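Local atomic coordinates of MmoQ (Methylococcus capsulatus, PDB entry 3P3Q), a protein that probably makes cyclic di-GMP from two GTP as part of a response regulator, this chain being the portion that contains the HDOD domain. Residues A14-L19 with A31-T36; W101-A106 with I220-L225; L193-Q198 with R209-L214. The protein carries 4 engineered substitutions. One frame throughout, in Å; residues are numbered along the deposited sequence.

Contact 1 (A14-L19 with A31-T36)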
# COMPACT_ATOMS: atom_id res chain seq x y z
N ALA A 14 13.99 9.88 -6.97
CA ALA A 14 14.65 10.93 -7.74
C ALA A 14 13.62 11.94 -8.25
O ALA A 14 13.77 13.14 -8.05
CB ALA A 14 15.46 10.33 -8.89
N ALA A 15 12.56 11.43 -8.88
CA ALA A 15 11.49 12.29 -9.41
C ALA A 15 10.90 13.15 -8.31
O ALA A 15 10.79 14.38 -8.45
CB ALA A 15 10.40 11.45 -10.05
N ILE A 16 10.50 12.51 -7.22
CA ILE A 16 9.83 13.22 -6.13
C ILE A 16 10.73 14.31 -5.55
O ILE A 16 10.26 15.42 -5.27
CB ILE A 16 9.37 12.24 -5.00
CG1 ILE A 16 8.37 11.23 -5.56
CG2 ILE A 16 8.76 13.03 -3.83
CD1 ILE A 16 8.04 10.08 -4.64
N LEU A 17 12.01 14.00 -5.37
CA LEU A 17 12.97 14.94 -4.81
C LEU A 17 13.14 16.13 -5.73
O LEU A 17 13.09 17.28 -5.29
CB LEU A 17 14.33 14.28 -4.57
CG LEU A 17 15.09 14.70 -3.29
CD1 LEU A 17 16.28 13.80 -3.02
CD2 LEU A 17 15.51 16.15 -3.34
N ASN A 18 13.35 15.85 -7.01
CA ASN A 18 13.55 16.92 -7.98
C ASN A 18 12.32 17.80 -8.05
O ASN A 18 12.41 19.01 -7.90
CB ASN A 18 13.89 16.34 -9.36
CG ASN A 18 13.84 17.41 -10.49
OD1 ASN A 18 13.32 17.14 -11.59
ND2 ASN A 18 14.40 18.61 -10.21
N LEU A 19 11.16 17.18 -8.25
CA LEU A 19 9.90 17.91 -8.27
C LEU A 19 9.79 18.90 -7.10
O LEU A 19 9.48 20.07 -7.28
CB LEU A 19 8.75 16.91 -8.19
CG LEU A 19 7.62 17.03 -9.20
CD1 LEU A 19 6.50 16.07 -8.83
CD2 LEU A 19 7.11 18.47 -9.30
N ALA A 31 1.35 14.82 -5.37
CA ALA A 31 0.45 13.73 -4.97
C ALA A 31 0.45 12.57 -5.95
O ALA A 31 0.44 11.41 -5.54
CB ALA A 31 -0.98 14.25 -4.79
N GLN A 32 0.42 12.89 -7.24
CA GLN A 32 0.32 11.86 -8.26
C GLN A 32 1.46 10.87 -8.08
O GLN A 32 1.23 9.67 -8.02
CB GLN A 32 0.36 12.47 -9.67
CG GLN A 32 1.32 13.63 -9.82
CD GLN A 32 1.98 13.72 -11.21
OE1 GLN A 32 3.15 14.11 -11.32
NE2 GLN A 32 1.22 13.38 -12.27
N LEU A 33 2.68 11.41 -7.99
CA LEU A 33 3.90 10.65 -7.76
C LEU A 33 3.97 9.93 -6.40
O LEU A 33 4.19 8.72 -6.31
CB LEU A 33 5.08 11.62 -7.84
CG LEU A 33 6.24 11.28 -8.75
CD1 LEU A 33 5.74 10.68 -10.06
CD2 LEU A 33 6.99 12.55 -9.00
N ILE A 34 3.80 10.70 -5.33
CA ILE A 34 3.92 10.14 -3.98
C ILE A 34 2.99 8.96 -3.78
O ILE A 34 3.37 7.95 -3.18
CB ILE A 34 3.63 11.22 -2.91
CG1 ILE A 34 4.78 12.21 -2.84
CG2 ILE A 34 3.38 10.58 -1.55
CD1 ILE A 34 4.48 13.38 -1.95
N GLN A 35 1.78 9.08 -4.29
CA GLN A 35 0.76 8.09 -4.01
C GLN A 35 1.03 6.73 -4.67
O GLN A 35 0.31 5.78 -4.41
CB GLN A 35 -0.64 8.63 -4.37
CG GLN A 35 -0.99 8.58 -5.83
CD GLN A 35 -2.45 8.93 -6.10
OE1 GLN A 35 -3.17 9.43 -5.23
NE2 GLN A 35 -2.90 8.64 -7.32
N THR A 36 2.07 6.63 -5.50
CA THR A 36 2.48 5.34 -6.06
C THR A 36 3.51 4.66 -5.14
O THR A 36 3.97 3.55 -5.41
CB THR A 36 3.12 5.48 -7.46
OG1 THR A 36 4.39 6.11 -7.34
CG2 THR A 36 2.23 6.30 -8.41
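Leu33 meets Ala15, Ile16 and Leu19 without any ring or flat side chain between them; the flat group to note is Leu33's own carbonyl, which takes Thr36 OG1 in its plane at the end of the segment. Here two successive helices of the all-helical HDOD domain, 10-21 and 27-34, meet through aliphatic side chains. Ala15, Ile16 and Leu19 lie on one side of the first helix, and Leu33 reaches across to all three. Ile16 and Leu33 run alongside one another pointing opposite ways, with Ile16 CG1 3.8 Å from Leu33 CG. With CG1 beside the backbone N (chi1 -61°) and CG2 anti to it, the two branches of Ile16 divide the work: CG1 serves Leu33, while CG2 lies 4.2 Å from CG1 of Ile34, whose side chain is set roughly perpendicular to it. Leu40, Ala78 and Leu81 also touch Ile16, so it is buried from several directions. Putting an alanine here takes away both branches and is likely to leave Leu33 CG and Ile34 CG1 without their mates, opening a gap between the helices. On the more open flank, Leu33 CD2 sits 3.7 Å from Ala15 CB and 3.6 Å from Leu19 CD1.

Contact 2 (W101-A106 with I220-L225)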
# COMPACT_ATOMS: atom_id res chain seq x y z
N TRP A 101 6.57 -3.53 -5.57
CA TRP A 101 6.13 -2.19 -5.94
C TRP A 101 5.10 -2.27 -7.10
O TRP A 101 4.08 -1.58 -7.06
CB TRP A 101 7.33 -1.24 -6.22
CG TRP A 101 7.92 -0.65 -4.91
CD1 TRP A 101 7.22 -0.17 -3.84
CD2 TRP A 101 9.32 -0.53 -4.54
NE1 TRP A 101 8.07 0.24 -2.84
CE2 TRP A 101 9.36 0.04 -3.25
CE3 TRP A 101 10.53 -0.84 -5.18
CZ2 TRP A 101 10.57 0.30 -2.58
CZ3 TRP A 101 11.73 -0.58 -4.52
CH2 TRP A 101 11.74 -0.01 -3.23
N GLN A 102 5.34 -3.13 -8.09
CA GLN A 102 4.36 -3.28 -9.16
C GLN A 102 3.01 -3.83 -8.66
O GLN A 102 1.95 -3.24 -8.90
CB GLN A 102 4.89 -4.13 -10.31
CG GLN A 102 6.14 -3.58 -10.97
CD GLN A 102 6.33 -4.11 -12.38
OE1 GLN A 102 7.35 -3.83 -13.03
NE2 GLN A 102 5.35 -4.86 -12.87
N LYS A 103 3.06 -4.95 -7.95
CA LYS A 103 1.83 -5.55 -7.44
C LYS A 103 1.03 -4.56 -6.60
O LYS A 103 -0.20 -4.46 -6.71
CB LYS A 103 2.13 -6.80 -6.62
CG LYS A 103 0.90 -7.49 -6.09
CD LYS A 103 0.25 -8.34 -7.17
CE LYS A 103 1.19 -9.46 -7.62
NZ LYS A 103 1.79 -10.13 -6.43
N SER A 104 1.75 -3.81 -5.77
CA SER A 104 1.12 -2.87 -4.85
C SER A 104 0.37 -1.79 -5.63
O SER A 104 -0.79 -1.49 -5.34
CB SER A 104 2.16 -2.25 -3.92
OG SER A 104 2.69 -3.23 -3.05
N LEU A 105 1.04 -1.22 -6.62
CA LEU A 105 0.42 -0.18 -7.44
C LEU A 105 -0.80 -0.71 -8.23
O LEU A 105 -1.86 -0.07 -8.25
CB LEU A 105 1.45 0.42 -8.40
CG LEU A 105 1.43 1.92 -8.72
CD1 LEU A 105 1.88 2.12 -10.13
CD2 LEU A 105 0.08 2.59 -8.50
N ALA A 106 -0.65 -1.86 -8.87
CA ALA A 106 -1.76 -2.45 -9.63
C ALA A 106 -2.95 -2.76 -8.73
O ALA A 106 -4.10 -2.61 -9.13
CB ALA A 106 -1.30 -3.73 -10.36
N ILE A 220 -6.82 -9.38 -9.51
CA ILE A 220 -6.53 -8.65 -10.74
C ILE A 220 -5.03 -8.40 -10.81
O ILE A 220 -4.39 -8.66 -11.82
CB ILE A 220 -7.20 -7.28 -10.73
CG1 ILE A 220 -8.70 -7.42 -10.45
CG2 ILE A 220 -6.93 -6.56 -12.05
CD1 ILE A 220 -9.54 -7.56 -11.67
N ALA A 221 -4.50 -7.88 -9.71
CA ALA A 221 -3.10 -7.52 -9.61
C ALA A 221 -2.23 -8.73 -9.92
O ALA A 221 -1.34 -8.66 -10.77
CB ALA A 221 -2.78 -6.98 -8.21
N ASP A 222 -2.52 -9.83 -9.23
CA ASP A 222 -1.81 -11.09 -9.42
C ASP A 222 -1.72 -11.45 -10.90
O ASP A 222 -0.66 -11.83 -11.40
CB ASP A 222 -2.54 -12.21 -8.66
CG ASP A 222 -2.46 -12.06 -7.15
OD1 ASP A 222 -1.45 -11.52 -6.66
OD2 ASP A 222 -3.41 -12.49 -6.44
N HIS A 223 -2.84 -11.31 -11.59
CA HIS A 223 -2.93 -11.73 -12.97
C HIS A 223 -2.37 -10.73 -13.96
O HIS A 223 -1.80 -11.12 -14.98
CB HIS A 223 -4.37 -12.11 -13.32
CG HIS A 223 -4.73 -13.50 -12.89
ND1 HIS A 223 -5.99 -14.04 -13.06
CD2 HIS A 223 -3.98 -14.48 -12.31
CE1 HIS A 223 -6.00 -15.28 -12.60
NE2 HIS A 223 -4.80 -15.57 -12.14
N ARG A 224 -2.50 -9.44 -13.66
CA ARG A 224 -1.89 -8.43 -14.51
C ARG A 224 -0.37 -8.53 -14.50
O ARG A 224 0.30 -8.24 -15.48
CB ARG A 224 -2.35 -7.02 -14.13
CG ARG A 224 -3.74 -6.66 -14.65
CD ARG A 224 -4.00 -5.16 -14.56
NE ARG A 224 -3.01 -4.38 -15.30
CZ ARG A 224 -3.31 -3.46 -16.22
NH1 ARG A 224 -4.58 -3.19 -16.51
NH2 ARG A 224 -2.33 -2.80 -16.84
N LEU A 225 0.19 -8.95 -13.37
CA LEU A 225 1.62 -9.23 -13.29
C LEU A 225 1.86 -10.71 -13.49
O LEU A 225 2.30 -11.41 -12.58
CB LEU A 225 2.20 -8.75 -11.96
CG LEU A 225 2.28 -7.24 -11.78
CD1 LEU A 225 2.81 -6.57 -13.04
CD2 LEU A 225 0.92 -6.67 -11.43
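Ala106 and Ala221 face each other where helices 97-116 and 207-224 come together, their CA atoms 5.2 Å apart. This is the tight part. The alanine pair, Ala106 CB to Ala221 CB 4.2 Å, is consistent with the 8.8 Å approach of the axes of the two short helical segments. Ala106 CB also receives Leu225 CD2 at 3.8 Å: the side chain of Leu225, just past the end of the second helix, points toward the first and covers the joint. Lys103 closes the same patch from another direction: CG starts anti to the backbone N (chi1 -179°), then the chain bends at each later torsion, laying CD 3.5 Å from Ala221 CB.

The outer side is looser and polar. Lys103 NZ forms a salt bridge with Asp222 OD1, long at 3.5 Å, and that oxygen also accepts a hydrogen bond from Gln218 NE2, which should help hold the carboxylate in place. Gln102 reaches Leu225 with its amide end from the solvent side, but the modelled approach is too short to lean on. The whole is an oblique helix crossing, leaning to antiparallel at 132°, with an alanine pair at its middle, and it joins helix 207-224 to helix 97-116 in this all-helical chain.

Contact 3 (L193-Q198 with R209-L214)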
# COMPACT_ATOMS: atom_id res chain seq x y z
N LEU A 193 -9.64 -5.20 5.47
CA LEU A 193 -8.38 -5.85 5.17
C LEU A 193 -8.21 -7.18 5.91
O LEU A 193 -7.82 -8.18 5.32
CB LEU A 193 -7.21 -4.93 5.51
CG LEU A 193 -5.83 -5.57 5.54
CD1 LEU A 193 -5.41 -6.02 4.15
CD2 LEU A 193 -4.81 -4.62 6.14
N GLN A 194 -8.51 -7.18 7.21
CA GLN A 194 -8.30 -8.38 8.00
C GLN A 194 -9.20 -9.49 7.53
O GLN A 194 -8.79 -10.64 7.44
CB GLN A 194 -8.58 -8.14 9.47
CG GLN A 194 -8.43 -9.41 10.28
CD GLN A 194 -8.98 -9.28 11.67
OE1 GLN A 194 -8.67 -8.32 12.39
NE2 GLN A 194 -9.82 -10.23 12.06
N LEU A 195 -10.45 -9.13 7.24
CA LEU A 195 -11.42 -10.05 6.66
C LEU A 195 -10.91 -10.70 5.37
O LEU A 195 -11.04 -11.91 5.19
CB LEU A 195 -12.73 -9.32 6.36
CG LEU A 195 -13.85 -9.53 7.37
CD1 LEU A 195 -13.30 -9.60 8.79
CD2 LEU A 195 -14.89 -8.43 7.22
N SER A 196 -10.35 -9.89 4.48
CA SER A 196 -9.89 -10.38 3.19
C SER A 196 -8.70 -11.31 3.36
O SER A 196 -8.42 -12.13 2.48
CB SER A 196 -9.48 -9.21 2.30
OG SER A 196 -8.37 -8.54 2.86
N GLN A 197 -8.01 -11.17 4.48
CA GLN A 197 -6.83 -11.97 4.76
C GLN A 197 -7.28 -13.37 5.18
O GLN A 197 -6.52 -14.11 5.82
CB GLN A 197 -5.99 -11.32 5.87
CG GLN A 197 -5.49 -9.92 5.55
CD GLN A 197 -4.70 -9.30 6.70
OE1 GLN A 197 -4.20 -8.18 6.59
NE2 GLN A 197 -4.57 -10.04 7.79
N GLN A 198 -8.51 -13.73 4.82
CA GLN A 198 -9.11 -15.01 5.17
C GLN A 198 -10.54 -15.11 4.63
O GLN A 198 -11.45 -14.47 5.16
CB GLN A 198 -9.11 -15.17 6.68
CG GLN A 198 -9.80 -14.02 7.39
CD GLN A 198 -9.30 -13.82 8.80
OE1 GLN A 198 -9.96 -13.17 9.62
NE2 GLN A 198 -8.13 -14.37 9.10
N ARG A 209 -18.45 -6.33 2.05
CA ARG A 209 -18.38 -5.97 0.64
C ARG A 209 -16.96 -5.53 0.29
O ARG A 209 -16.32 -6.10 -0.59
CB ARG A 209 -19.36 -4.84 0.32
CG ARG A 209 -20.84 -5.21 0.31
CD ARG A 209 -21.41 -5.38 1.72
NE ARG A 209 -22.87 -5.26 1.73
CZ ARG A 209 -23.63 -5.50 2.79
NH1 ARG A 209 -23.09 -5.89 3.94
NH2 ARG A 209 -24.95 -5.36 2.70
N PHE A 210 -16.48 -4.50 0.98
CA PHE A 210 -15.16 -3.93 0.70
C PHE A 210 -14.05 -4.98 0.78
O PHE A 210 -13.17 -5.01 -0.08
CB PHE A 210 -14.85 -2.75 1.63
CG PHE A 210 -13.64 -1.94 1.22
CD1 PHE A 210 -13.36 -1.72 -0.12
CD2 PHE A 210 -12.80 -1.39 2.17
CE1 PHE A 210 -12.26 -0.97 -0.51
CE2 PHE A 210 -11.69 -0.63 1.78
CZ PHE A 210 -11.42 -0.43 0.44
N ALA A 211 -14.10 -5.83 1.80
CA ALA A 211 -13.12 -6.91 1.94
C ALA A 211 -13.04 -7.77 0.68
O ALA A 211 -11.98 -8.33 0.35
CB ALA A 211 -13.45 -7.78 3.14
N ARG A 212 -14.17 -7.87 -0.02
CA ARG A 212 -14.32 -8.74 -1.18
C ARG A 212 -13.74 -8.04 -2.40
O ARG A 212 -13.13 -8.67 -3.26
CB ARG A 212 -15.80 -9.04 -1.40
CG ARG A 212 -16.10 -10.28 -2.21
CD ARG A 212 -17.61 -10.53 -2.30
NE ARG A 212 -18.33 -10.17 -1.07
CZ ARG A 212 -18.33 -10.90 0.05
NH1 ARG A 212 -17.64 -12.03 0.12
NH2 ARG A 212 -19.03 -10.49 1.12
N GLN A 213 -13.94 -6.73 -2.47
CA GLN A 213 -13.40 -5.95 -3.58
C GLN A 213 -11.89 -5.91 -3.48
O GLN A 213 -11.19 -5.85 -4.49
CB GLN A 213 -13.97 -4.54 -3.54
CG GLN A 213 -15.46 -4.50 -3.28
CD GLN A 213 -16.05 -3.15 -3.58
OE1 GLN A 213 -15.82 -2.19 -2.85
NE2 GLN A 213 -16.80 -3.06 -4.68
N LEU A 214 -11.40 -5.93 -2.25
CA LEU A 214 -9.96 -5.92 -2.01
C LEU A 214 -9.33 -7.20 -2.55
O LEU A 214 -8.35 -7.15 -3.29
CB LEU A 214 -9.67 -5.73 -0.52
CG LEU A 214 -8.24 -5.87 -0.01
CD1 LEU A 214 -7.25 -5.04 -0.84
CD2 LEU A 214 -8.17 -5.49 1.46
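This is a buried, mainly apolar helix-helix contact, in which Leu193, Leu195 and Ser196 pack against Ala211 and Leu214. It joins two consecutive helices of the all-helical, HDOD-containing chain: the last turn of helix 187-196 lies against the early part of helix 207-224. The backbones come close, Ser196 CA being 4.9 Å from Ala211 CA, consistent with the small side chains at both positions.

Leu214 reaches across to both Leu193 and Ser196. With its CG anti to the backbone N (chi1 172°), the side chain extends across the joint and places CD2 3.7 Å from Leu193 CA, against the backbone of the opposing turn. Leu193 sets its CB off from the other helix, yet its CD1 still comes to 3.9 Å from Leu214 CD2, the two leucines meeting at a slant. Ala133 touches both of them, and Leu129 of helix 123-132 adds to the cover on Leu214. Nearby, Phe210 meets Phe189 edge-to-face, a second tie between the same two helices. On the other flank, Leu195 uses its CB rather than its methyls, resting 3.6 Å from Ala211 CB.

Ser196 is the polar residue in this setting. Its OG lies between the backbone N and the carbonyl carbon (chi1 64°), turned back onto its own helix, where it donates to Leu193 O; the modelled length is short and not to be pressed, and the hydroxyl comes from 27° off the carbonyl plane. The turn ends there, Gln197 being the first residue to leave the helical conformation. Across the joint, Ala211 O is occupied by Thr215 OG1 through a hydrogen bond. Ser196 CB lies 3.3 Å from Ala211 O, while Ser196 OG faces Leu214 CD2 at 3.4 Å.

Contact 1 closes before the other two begin; along the rest of the chain, contact 3 is nested inside the loop that contact 2 closes. Contacts 1 and 3 lie on opposite sides of the chain's centre, their own centres about 29 Å apart. Contact 2 is about 20 Å from contact 1 and 17 Å from contact 3, centre to centre. It is joined to both: Thr36 CB packs 4.1 Å from Leu105 CG, and helix 207-224 serves contacts 2 and 3 at successive points. Contacts 1 and 3 pair helices close in sequence, whereas contact 2 brings distant ones together, tying the late helices to the long helix 97-116.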